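Local atomic coordinates of soluble lytic murein transglycosylase (Escherichia coli, PDB entry 1QSA), a protein that cleaves the glycosidic bonds between N-acetylmuramic acid and N-acetylglucosamine in peptidoglycan, forming a 1,6-anhydro bond in the muramic acid residue. Residues A[299-304]-A[325-330]; A[290-295]-A[306-311]; A[320-325]-A[342-347]; A[543-548]-A[611-616]. All blocks are in the same frame, centred on the assembly; numbering follows the deposited sequence.

Interaction 1 of 4, residues A[299-304]-A[325-330]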
# COMPACT_ATOMS: atom_id res chain seq x y z
N GLY A 299 13.72 -26.44 -7.68
CA GLY A 299 13.73 -27.81 -7.17
C GLY A 299 15.09 -28.24 -6.67
O GLY A 299 15.39 -29.44 -6.59
N ASP A 300 15.92 -27.27 -6.31
CA ASP A 300 17.27 -27.53 -5.83
C ASP A 300 17.25 -27.92 -4.36
O ASP A 300 17.29 -27.06 -3.47
CB ASP A 300 18.11 -26.27 -6.05
CG ASP A 300 19.57 -26.44 -5.67
OD1 ASP A 300 20.02 -27.53 -5.24
OD2 ASP A 300 20.30 -25.44 -5.82
N ARG A 301 17.24 -29.22 -4.09
CA ARG A 301 17.20 -29.71 -2.71
C ARG A 301 18.45 -29.40 -1.88
O ARG A 301 18.33 -28.95 -0.74
CB ARG A 301 16.88 -31.21 -2.66
CG ARG A 301 15.60 -31.58 -3.40
CD ARG A 301 14.39 -30.84 -2.83
NE ARG A 301 14.05 -31.34 -1.50
CZ ARG A 301 13.24 -30.73 -0.64
NH1 ARG A 301 12.69 -29.56 -0.95
NH2 ARG A 301 12.99 -31.29 0.54
N ARG A 302 19.64 -29.63 -2.44
CA ARG A 302 20.87 -29.31 -1.71
C ARG A 302 20.96 -27.82 -1.46
O ARG A 302 21.41 -27.37 -0.40
CB ARG A 302 22.11 -29.77 -2.48
CG ARG A 302 22.26 -31.25 -2.48
CD ARG A 302 23.56 -31.74 -3.07
NE ARG A 302 23.69 -33.17 -2.80
CZ ARG A 302 24.60 -33.97 -3.33
NH1 ARG A 302 25.50 -33.50 -4.18
NH2 ARG A 302 24.61 -35.26 -3.01
N GLY A 303 20.54 -27.05 -2.47
CA GLY A 303 20.56 -25.60 -2.36
C GLY A 303 19.63 -25.10 -1.28
O GLY A 303 19.96 -24.18 -0.55
N LEU A 304 18.46 -25.71 -1.17
CA LEU A 304 17.51 -25.30 -0.15
C LEU A 304 18.13 -25.53 1.23
O LEU A 304 18.04 -24.67 2.10
CB LEU A 304 16.20 -26.09 -0.27
CG LEU A 304 15.16 -25.77 0.80
CD1 LEU A 304 14.79 -24.28 0.75
CD2 LEU A 304 13.93 -26.67 0.64
N GLN A 325 11.77 -25.84 6.62
CA GLN A 325 12.70 -26.61 7.47
C GLN A 325 12.04 -27.98 7.69
O GLN A 325 12.71 -29.01 7.63
CB GLN A 325 12.90 -25.91 8.81
CG GLN A 325 13.86 -26.65 9.74
CD GLN A 325 15.26 -26.77 9.17
OE1 GLN A 325 15.56 -27.70 8.42
NE2 GLN A 325 16.12 -25.83 9.52
N ALA A 326 10.73 -27.96 7.94
CA ALA A 326 9.96 -29.19 8.14
C ALA A 326 10.02 -30.03 6.86
O ALA A 326 10.16 -31.25 6.93
CB ALA A 326 8.53 -28.85 8.49
N ASP A 327 9.90 -29.37 5.70
CA ASP A 327 9.96 -30.07 4.41
C ASP A 327 11.29 -30.82 4.24
O ASP A 327 11.31 -31.98 3.81
CB ASP A 327 9.75 -29.07 3.28
CG ASP A 327 9.72 -29.74 1.91
OD1 ASP A 327 8.65 -30.26 1.52
OD2 ASP A 327 10.76 -29.74 1.24
N LEU A 328 12.39 -30.16 4.60
CA LEU A 328 13.72 -30.78 4.51
C LEU A 328 13.84 -31.96 5.49
O LEU A 328 14.33 -33.03 5.11
CB LEU A 328 14.80 -29.75 4.86
CG LEU A 328 15.08 -28.64 3.85
CD1 LEU A 328 16.02 -27.63 4.49
CD2 LEU A 328 15.66 -29.23 2.56
N LEU A 329 13.36 -31.77 6.71
CA LEU A 329 13.41 -32.81 7.75
C LEU A 329 12.59 -34.04 7.35
O LEU A 329 13.00 -35.17 7.61
CB LEU A 329 12.90 -32.26 9.08
CG LEU A 329 13.85 -31.31 9.81
CD1 LEU A 329 13.10 -30.61 10.95
CD2 LEU A 329 15.08 -32.08 10.35
N LEU A 330 11.44 -33.82 6.72
CA LEU A 330 10.62 -34.94 6.27
C LEU A 330 11.40 -35.78 5.25
O LEU A 330 11.43 -37.00 5.35
CB LEU A 330 9.31 -34.46 5.64
CG LEU A 330 8.25 -33.96 6.62
CD1 LEU A 330 7.12 -33.26 5.85
CD2 LEU A 330 7.70 -35.15 7.41
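R301 reaches across to D327 and closes on one carboxylate oxygen with both of its terminal nitrogens. NH1 of R301 lies 2.9 Å from OD2 of D327, and NH2 of R301 lies 2.8 Å from the same OD2. The grip is end-on, with the guanidinium and carboxylate planes 88° apart. Because two N-H groups share one acceptor, neither bond is straight, the one through NH2 reaching just 141°. The arginine gets there by folding twice along its chain, at chi2 and again at chi3.

The remaining polar atoms of the pair have partners too. NE of R301 forms a salt bridge with E331, while OD1 of D327 takes one from R359 and a hydrogen bond from a bound glycerol. D327 is buried, and two arginines, R301 and R359, probably balance its negative charge.

Beside this, the CD2 methyls of L304 and L328 meet at 3.6 Å, and CD2 of L328 also lies over one face of the guanidinium, 3.9 Å from NH2 of R301. At the start of helix 301-310, D300 is the N-cap, its OD1 accepting from N of G303 at 2.9 Å; a side chain at G303 would run into OD2 of D300.

A Schellman turn at G299 followed at once by an N-cap is a compact junction between successive helices, here within the alpha-superhelix of Slt70.

Interaction 2 of 4, residues A[290-295]-A[306-311]; sequences RRVRMA and TWLARL
W307 lays its indole against R291, whose CG sits over the face of the five-membered ring, 3.5 Å from its centroid, a CH-pi contact. Farther along, CZ of R291 comes 3.3 Å from NE1 of W307, which lies over the guanidinium's centre, the planes 33° apart. With chi1 at -173°, a bend at chi2 carries the arginine over the indole. Near the backbone, CB of W307 touches CG2 of V292 at 3.8 Å.

Next comes L308, whose CD2 meets the other valine branch, CG1 of V292, at 3.8 Å. L311, where the helix has ended, adds a looser touch, CD1 to CG2 of V292 at 4.4 Å. A small branched valine suits this close approach: the short segments run antiparallel, their axes 8.9 Å apart at closest and 159° between directions.

A serine in place of W307 would probably open a gap beside V292 and leave the R291 chain without the flat surface it lies on.

No hydrogen bond crosses here: NE1 and the guanidinium are all donors, and R291 NE is engaged by D276 in a salt bridge, implying that the pair holds by CH-pi and van der Waals contact.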
# COMPACT_ATOMS: atom_id res chain seq x y z
N ARG A 290 16.05 -14.25 -0.91
CA ARG A 290 15.84 -14.30 -2.36
C ARG A 290 16.57 -15.52 -2.94
O ARG A 290 16.05 -16.19 -3.83
CB ARG A 290 16.32 -13.01 -3.05
CG ARG A 290 16.12 -13.01 -4.58
CD ARG A 290 14.65 -13.20 -4.99
NE ARG A 290 14.46 -13.31 -6.44
CZ ARG A 290 14.44 -14.47 -7.11
NH1 ARG A 290 14.58 -15.62 -6.46
NH2 ARG A 290 14.27 -14.48 -8.43
N ARG A 291 17.75 -15.83 -2.39
CA ARG A 291 18.54 -16.98 -2.83
C ARG A 291 17.85 -18.29 -2.45
O ARG A 291 17.91 -19.27 -3.19
CB ARG A 291 19.95 -16.92 -2.26
CG ARG A 291 20.89 -18.00 -2.81
CD ARG A 291 20.91 -18.00 -4.33
NE ARG A 291 21.77 -19.06 -4.88
CZ ARG A 291 21.37 -20.31 -5.11
NH1 ARG A 291 20.13 -20.69 -4.78
NH2 ARG A 291 22.22 -21.19 -5.62
N VAL A 292 17.21 -18.31 -1.28
CA VAL A 292 16.45 -19.49 -0.83
C VAL A 292 15.29 -19.69 -1.82
O VAL A 292 14.98 -20.83 -2.21
CB VAL A 292 15.84 -19.27 0.59
CG1 VAL A 292 14.81 -20.34 0.92
CG2 VAL A 292 16.96 -19.27 1.65
N ARG A 293 14.66 -18.60 -2.22
CA ARG A 293 13.54 -18.69 -3.17
C ARG A 293 13.99 -19.20 -4.53
O ARG A 293 13.25 -19.94 -5.18
CB ARG A 293 12.80 -17.35 -3.29
CG ARG A 293 12.00 -17.03 -2.01
CD ARG A 293 11.06 -15.84 -2.16
NE ARG A 293 10.25 -15.71 -0.95
CZ ARG A 293 10.54 -14.93 0.09
NH1 ARG A 293 11.55 -14.08 0.04
NH2 ARG A 293 9.75 -14.93 1.16
N MET A 294 15.22 -18.87 -4.92
CA MET A 294 15.78 -19.37 -6.18
C MET A 294 15.90 -20.90 -6.11
O MET A 294 15.60 -21.60 -7.07
CB MET A 294 17.16 -18.76 -6.46
CG MET A 294 17.83 -19.37 -7.70
SD MET A 294 19.41 -18.60 -8.07
CE MET A 294 18.89 -17.32 -9.17
N ALA A 295 16.36 -21.41 -4.97
CA ALA A 295 16.49 -22.85 -4.78
C ALA A 295 15.11 -23.51 -4.82
O ALA A 295 14.93 -24.55 -5.46
CB ALA A 295 17.18 -23.14 -3.44
N THR A 306 21.35 -25.76 2.01
CA THR A 306 22.46 -24.83 2.17
C THR A 306 22.03 -23.40 2.51
O THR A 306 22.50 -22.81 3.49
CB THR A 306 23.31 -24.76 0.89
OG1 THR A 306 23.91 -26.04 0.65
CG2 THR A 306 24.41 -23.68 1.00
N TRP A 307 21.13 -22.86 1.70
CA TRP A 307 20.67 -21.49 1.89
C TRP A 307 19.74 -21.22 3.07
O TRP A 307 19.81 -20.17 3.70
CB TRP A 307 20.15 -20.95 0.56
CG TRP A 307 21.25 -20.88 -0.47
CD1 TRP A 307 21.41 -21.69 -1.56
CD2 TRP A 307 22.39 -20.00 -0.46
NE1 TRP A 307 22.58 -21.38 -2.22
CE2 TRP A 307 23.20 -20.34 -1.57
CE3 TRP A 307 22.81 -18.95 0.38
CZ2 TRP A 307 24.39 -19.68 -1.86
CZ3 TRP A 307 23.99 -18.29 0.09
CH2 TRP A 307 24.78 -18.65 -1.02
N LEU A 308 18.88 -22.18 3.42
CA LEU A 308 17.99 -22.00 4.57
C LEU A 308 18.85 -21.88 5.83
O LEU A 308 18.53 -21.12 6.75
CB LEU A 308 17.06 -23.20 4.74
CG LEU A 308 15.53 -23.07 4.68
CD1 LEU A 308 14.94 -23.68 5.92
CD2 LEU A 308 15.04 -21.64 4.49
N ALA A 309 19.95 -22.63 5.86
CA ALA A 309 20.87 -22.60 7.00
C ALA A 309 21.65 -21.30 7.11
O ALA A 309 22.15 -20.97 8.19
CB ALA A 309 21.83 -23.81 6.93
N ARG A 310 21.78 -20.56 6.00
CA ARG A 310 22.51 -19.28 6.01
C ARG A 310 21.67 -18.12 6.56
O ARG A 310 22.19 -17.04 6.82
CB ARG A 310 23.01 -18.91 4.61
CG ARG A 310 23.93 -19.94 3.96
CD ARG A 310 25.22 -20.08 4.73
NE ARG A 310 26.02 -18.85 4.71
CZ ARG A 310 27.22 -18.74 5.28
NH1 ARG A 310 27.75 -19.78 5.92
NH2 ARG A 310 27.88 -17.59 5.22
N LEU A 311 20.36 -18.34 6.69
CA LEU A 311 19.48 -17.30 7.23
C LEU A 311 19.82 -17.03 8.69
O LEU A 311 20.19 -17.95 9.43
CB LEU A 311 18.03 -17.76 7.17
CG LEU A 311 17.37 -17.80 5.79
CD1 LEU A 311 16.07 -18.56 5.87
CD2 LEU A 311 17.16 -16.37 5.30

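Interaction 3 of 4, residues A[320-325]-A[342-347]; sequences EWRYWQ and LHQLMQ
R322 and L345 run past each other in opposite directions, the leucine spreading beneath the flat end of the arginine. CG of L345 is 4.2 Å from the guanidinium plane of R322, over its centre, and CD2 of L345 comes 3.6 Å from NH1. At the edge of the same group, NH2 of R322 approaches CB of Q344 at 3.3 Å. The arginine starts with CG anti to the carbonyl carbon (chi1 -71°), continues straight at chi2, then turns at chi3, which sets the guanidinium over the opposing helix. An arginine suits this half-exposed position because its flat guanidinium can lie on leucine while NH1 donates to Q348.

The residues belong to a helical hairpin of consecutive antiparallel helices, 319-331 and 335-346, in the alpha-superhelix. The short segments cross at 150°, with axes 10.1 Å apart at their closest, a spacing filled by long side chains.

Deeper in, Y323 takes the other common rotamer, CG anti to the backbone nitrogen (chi1 175°), and its ring leaves the helix in a different direction from R322. CD2 of L342 meets the ring obliquely, 3.7 Å from CD1 of Y323. L345 serves both neighbours, since its second methyl, CD1, lies 4.0 Å from CB of Y323. The tyrosine's hydroxyl bonds R359, and its ring meets that of Y352, so the residue joins the hairpin to helix 351-359 through both its ring and its hydroxyl. Y323 CD2 also sits over the face of the W324 indole, 3.7 Å from its plane.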
# COMPACT_ATOMS: atom_id res chain seq x y z
N GLU A 320 7.10 -19.25 6.68
CA GLU A 320 7.64 -19.90 5.49
C GLU A 320 8.90 -20.73 5.73
O GLU A 320 8.99 -21.86 5.26
CB GLU A 320 7.88 -18.90 4.35
CG GLU A 320 8.86 -17.75 4.67
CD GLU A 320 8.17 -16.47 5.08
OE1 GLU A 320 7.13 -16.55 5.78
OE2 GLU A 320 8.68 -15.39 4.75
N TRP A 321 9.84 -20.18 6.51
CA TRP A 321 11.09 -20.89 6.74
C TRP A 321 10.93 -22.05 7.71
O TRP A 321 11.69 -23.02 7.65
CB TRP A 321 12.20 -19.92 7.12
CG TRP A 321 12.34 -18.77 6.14
CD1 TRP A 321 12.63 -17.48 6.45
CD2 TRP A 321 12.14 -18.80 4.70
NE1 TRP A 321 12.61 -16.69 5.32
CE2 TRP A 321 12.32 -17.48 4.23
CE3 TRP A 321 11.81 -19.81 3.78
CZ2 TRP A 321 12.19 -17.13 2.87
CZ3 TRP A 321 11.68 -19.46 2.42
CH2 TRP A 321 11.87 -18.13 1.98
N ARG A 322 9.96 -21.95 8.61
CA ARG A 322 9.69 -23.07 9.52
C ARG A 322 9.09 -24.21 8.68
O ARG A 322 9.49 -25.38 8.83
CB ARG A 322 8.72 -22.65 10.62
CG ARG A 322 9.36 -21.70 11.62
CD ARG A 322 8.33 -21.15 12.59
NE ARG A 322 7.81 -22.18 13.48
CZ ARG A 322 6.63 -22.10 14.10
NH1 ARG A 322 5.83 -21.07 13.90
NH2 ARG A 322 6.24 -23.09 14.90
N TYR A 323 8.18 -23.88 7.76
CA TYR A 323 7.59 -24.92 6.91
C TYR A 323 8.66 -25.58 6.06
O TYR A 323 8.71 -26.81 5.96
CB TYR A 323 6.49 -24.38 5.98
CG TYR A 323 5.99 -25.47 5.03
CD1 TYR A 323 5.05 -26.41 5.44
CD2 TYR A 323 6.53 -25.59 3.74
CE1 TYR A 323 4.66 -27.46 4.60
CE2 TYR A 323 6.15 -26.63 2.90
CZ TYR A 323 5.22 -27.56 3.33
OH TYR A 323 4.84 -28.58 2.51
N TRP A 324 9.53 -24.79 5.43
CA TRP A 324 10.55 -25.39 4.56
C TRP A 324 11.60 -26.17 5.34
O TRP A 324 12.19 -27.12 4.81
CB TRP A 324 11.12 -24.37 3.57
CG TRP A 324 10.09 -24.05 2.50
CD1 TRP A 324 9.35 -22.90 2.38
CD2 TRP A 324 9.59 -24.94 1.49
NE1 TRP A 324 8.42 -23.03 1.37
CE2 TRP A 324 8.55 -24.27 0.80
CE3 TRP A 324 9.93 -26.25 1.09
CZ2 TRP A 324 7.83 -24.85 -0.25
CZ3 TRP A 324 9.21 -26.84 0.04
CH2 TRP A 324 8.17 -26.13 -0.62
N GLN A 325 11.77 -25.84 6.62
CA GLN A 325 12.70 -26.61 7.47
C GLN A 325 12.04 -27.98 7.69
O GLN A 325 12.71 -29.01 7.63
CB GLN A 325 12.90 -25.91 8.81
CG GLN A 325 13.86 -26.65 9.74
CD GLN A 325 15.26 -26.77 9.17
OE1 GLN A 325 15.56 -27.70 8.42
NE2 GLN A 325 16.12 -25.83 9.52
N LEU A 342 5.21 -28.69 12.01
CA LEU A 342 3.94 -28.58 11.28
C LEU A 342 2.78 -28.43 12.26
O LEU A 342 1.90 -27.60 12.05
CB LEU A 342 3.74 -29.80 10.37
CG LEU A 342 4.76 -29.93 9.23
CD1 LEU A 342 4.41 -31.15 8.38
CD2 LEU A 342 4.76 -28.66 8.36
N HIS A 343 2.78 -29.19 13.35
CA HIS A 343 1.71 -29.09 14.33
C HIS A 343 1.72 -27.73 15.03
O HIS A 343 0.66 -27.19 15.34
CB HIS A 343 1.77 -30.24 15.35
CG HIS A 343 1.17 -31.52 14.84
ND1 HIS A 343 1.79 -32.74 14.95
CD2 HIS A 343 -0.01 -31.76 14.22
CE1 HIS A 343 1.03 -33.68 14.42
NE2 HIS A 343 -0.07 -33.11 13.97
N GLN A 344 2.91 -27.17 15.26
CA GLN A 344 3.00 -25.84 15.88
C GLN A 344 2.45 -24.80 14.91
O GLN A 344 1.75 -23.87 15.31
CB GLN A 344 4.44 -25.51 16.26
CG GLN A 344 4.88 -26.18 17.55
CD GLN A 344 3.92 -25.90 18.69
OE1 GLN A 344 3.84 -24.78 19.20
NE2 GLN A 344 3.15 -26.92 19.09
N LEU A 345 2.75 -24.97 13.63
CA LEU A 345 2.27 -24.04 12.60
C LEU A 345 0.75 -24.06 12.50
O LEU A 345 0.13 -23.01 12.36
CB LEU A 345 2.90 -24.37 11.24
CG LEU A 345 4.27 -23.77 10.94
CD1 LEU A 345 4.75 -24.28 9.59
CD2 LEU A 345 4.17 -22.25 10.92
N MET A 346 0.16 -25.24 12.60
CA MET A 346 -1.29 -25.41 12.52
C MET A 346 -2.05 -24.65 13.60
O MET A 346 -3.24 -24.37 13.44
CB MET A 346 -1.66 -26.89 12.57
CG MET A 346 -1.39 -27.65 11.29
SD MET A 346 -1.56 -29.44 11.52
CE MET A 346 -3.30 -29.60 11.82
N GLN A 347 -1.38 -24.35 14.71
CA GLN A 347 -2.00 -23.62 15.82
C GLN A 347 -2.17 -22.15 15.48
O GLN A 347 -2.92 -21.43 16.16
CB GLN A 347 -1.16 -23.78 17.10
CG GLN A 347 -1.14 -25.21 17.64
CD GLN A 347 -0.23 -25.39 18.84
OE1 GLN A 347 0.12 -26.52 19.19
NE2 GLN A 347 0.15 -24.29 19.48

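Interaction 4 of 4, residues A[543-548]-A[611-616]; sequences NNRIFS and ATEWGR
N544 and E613 bring their backbones to within 6.1 Å between CA atoms, where the first turn of helix 545-554 faces the short helix 611-615. E613 points its extended side chain into that turn and engages R545 through both oxygens. OE2 of E613 accepts from the backbone N of R545 at 2.9 Å, nearly straight at 166° and on the anti side, and from NE of R545 at 3.0 Å through its syn lone pair. OE1 of E613 takes NH2 of R545 at 2.8 Å. The salt bridge is thus side-on and two-pronged, with the guanidinium and carboxylate planes only 29° apart. S610 N donates to OE1 as well, and a water donates to both OE2 and the carbonyl O of N543.

This is the N-terminal end of a helix in the lysozyme-like Slt-type domain, capped by N544: its OD1 accepts from N of F547 at 3.1 Å, and more weakly from N of I546. The amide end of N544 lies against the E613 chain, its ND2 3.8 Å from CG of E613, while the same nitrogen bonds the hydroxyl of Y618. Glutamate suits its place, for its carboxylate takes the remaining first-turn amide. Replacing E613 with an alanine is likely to leave the backbone N of R545 without its acceptor and the guanidinium, though still paired with D595 and L608 O, freer to shift. Less certainly, since R616 has two alternative positions, its guanidinium face meets the F547 ring edge, NE of R616 3.6 Å from CE2 of F547.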
# COMPACT_ATOMS: atom_id res chain seq x y z
N ASN A 543 -7.79 -24.02 -14.69
CA ASN A 543 -8.61 -24.01 -13.49
C ASN A 543 -7.79 -24.17 -12.21
O ASN A 543 -8.21 -24.83 -11.25
CB ASN A 543 -9.69 -25.10 -13.58
CG ASN A 543 -10.77 -24.80 -14.61
OD1 ASN A 543 -10.60 -23.93 -15.48
ND2 ASN A 543 -11.89 -25.52 -14.53
N ASN A 544 -6.66 -23.47 -12.17
CA ASN A 544 -5.75 -23.52 -11.03
C ASN A 544 -5.72 -22.12 -10.39
O ASN A 544 -5.34 -21.16 -11.04
CB ASN A 544 -4.36 -23.94 -11.52
CG ASN A 544 -3.35 -24.02 -10.41
OD1 ASN A 544 -3.04 -23.01 -9.76
ND2 ASN A 544 -2.79 -25.22 -10.18
N ARG A 545 -6.14 -22.04 -9.13
CA ARG A 545 -6.23 -20.76 -8.42
C ARG A 545 -4.89 -20.08 -8.14
O ARG A 545 -4.84 -18.86 -7.96
CB ARG A 545 -7.07 -20.90 -7.16
CG ARG A 545 -8.54 -21.24 -7.46
CD ARG A 545 -9.27 -21.60 -6.16
NE ARG A 545 -8.49 -22.62 -5.46
CZ ARG A 545 -8.10 -22.53 -4.19
NH1 ARG A 545 -8.52 -21.54 -3.41
NH2 ARG A 545 -7.34 -23.50 -3.67
N ILE A 546 -3.81 -20.85 -8.11
CA ILE A 546 -2.51 -20.22 -7.89
C ILE A 546 -2.19 -19.39 -9.14
O ILE A 546 -1.85 -18.21 -9.05
CB ILE A 546 -1.39 -21.28 -7.65
CG1 ILE A 546 -1.63 -21.97 -6.29
CG2 ILE A 546 -0.00 -20.63 -7.70
CD1 ILE A 546 -0.70 -23.17 -6.03
N PHE A 547 -2.35 -20.02 -10.31
CA PHE A 547 -2.09 -19.35 -11.58
C PHE A 547 -3.05 -18.20 -11.87
O PHE A 547 -2.62 -17.11 -12.26
CB PHE A 547 -2.13 -20.34 -12.75
CG PHE A 547 -1.17 -21.50 -12.62
CD1 PHE A 547 -0.00 -21.37 -11.88
CD2 PHE A 547 -1.45 -22.72 -13.24
CE1 PHE A 547 0.88 -22.45 -11.75
CE2 PHE A 547 -0.58 -23.80 -13.11
CZ PHE A 547 0.59 -23.67 -12.37
N SER A 548 -4.35 -18.40 -11.64
CA SER A 548 -5.30 -17.34 -11.92
C SER A 548 -5.14 -16.14 -10.99
O SER A 548 -5.31 -15.01 -11.42
CB SER A 548 -6.75 -17.85 -11.90
OG SER A 548 -7.05 -18.47 -10.67
N ALA A 611 -7.15 -31.27 -4.81
CA ALA A 611 -6.20 -32.37 -5.02
C ALA A 611 -5.37 -32.10 -6.27
O ALA A 611 -4.17 -32.35 -6.29
CB ALA A 611 -6.95 -33.68 -5.18
N THR A 612 -6.01 -31.54 -7.29
CA THR A 612 -5.33 -31.24 -8.55
C THR A 612 -4.27 -30.14 -8.38
O THR A 612 -3.13 -30.29 -8.84
CB THR A 612 -6.34 -30.88 -9.65
OG1 THR A 612 -7.17 -32.03 -9.89
CG2 THR A 612 -5.63 -30.51 -10.94
N GLU A 613 -4.62 -29.08 -7.67
CA GLU A 613 -3.66 -28.00 -7.42
C GLU A 613 -2.50 -28.50 -6.57
O GLU A 613 -1.33 -28.21 -6.84
CB GLU A 613 -4.36 -26.84 -6.70
CG GLU A 613 -5.35 -26.07 -7.56
CD GLU A 613 -6.27 -25.17 -6.75
OE1 GLU A 613 -6.44 -25.42 -5.55
OE2 GLU A 613 -6.84 -24.22 -7.32
N TRP A 614 -2.84 -29.24 -5.51
CA TRP A 614 -1.85 -29.77 -4.57
C TRP A 614 -0.84 -30.73 -5.20
O TRP A 614 0.34 -30.71 -4.84
CB TRP A 614 -2.57 -30.47 -3.41
CG TRP A 614 -1.67 -30.95 -2.29
CD1 TRP A 614 -1.23 -32.24 -2.06
CD2 TRP A 614 -1.11 -30.15 -1.24
NE1 TRP A 614 -0.45 -32.28 -0.93
CE2 TRP A 614 -0.36 -31.02 -0.40
CE3 TRP A 614 -1.18 -28.79 -0.92
CZ2 TRP A 614 0.32 -30.56 0.74
CZ3 TRP A 614 -0.51 -28.33 0.21
CH2 TRP A 614 0.23 -29.22 1.03
N GLY A 615 -1.31 -31.55 -6.13
CA GLY A 615 -0.45 -32.57 -6.74
C GLY A 615 0.21 -32.31 -8.08
O GLY A 615 1.06 -33.09 -8.50
N ARG A 616 -0.16 -31.22 -8.73
CA ARG A 616 0.37 -30.84 -10.03
C ARG A 616 1.88 -30.54 -9.98
O ARG A 616 2.42 -30.19 -8.93
CB ARG A 616 -0.37 -29.60 -10.53
CG ARG A 616 0.05 -29.14 -11.88
CD ARG A 616 -0.21 -27.67 -12.08
NE ARG A 616 0.59 -27.21 -13.20
CZ ARG A 616 0.16 -27.12 -14.45
NH1 ARG A 616 -1.11 -27.40 -14.73
NH2 ARG A 616 0.98 -26.70 -15.41
O HOH W 1 -9.58 -24.76 -8.34

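From the N terminus, interaction 2 opens first on helix 285-298, and interaction 1 starts at 299-304 before interaction 2 closes its ten-residue loop at 306-311. Interaction 3 then opens at 320-325, near the end of the 20-residue loop that interaction 1 closes, sharing Q325 with it, and ends at 342-347. Interaction 1 therefore crosses both neighbours, while 2 and 3 follow in series; W321 bridges them by packing on V292 and L311. Together they link four successive helices of the superhelix. Interaction 4 comes much later, closing a 62-residue loop between the Slt-type domain and the C-terminal segment. Its nearest atoms lie about 5 Å from interaction 3; R359, bonded to D327 and Y323, touches W614.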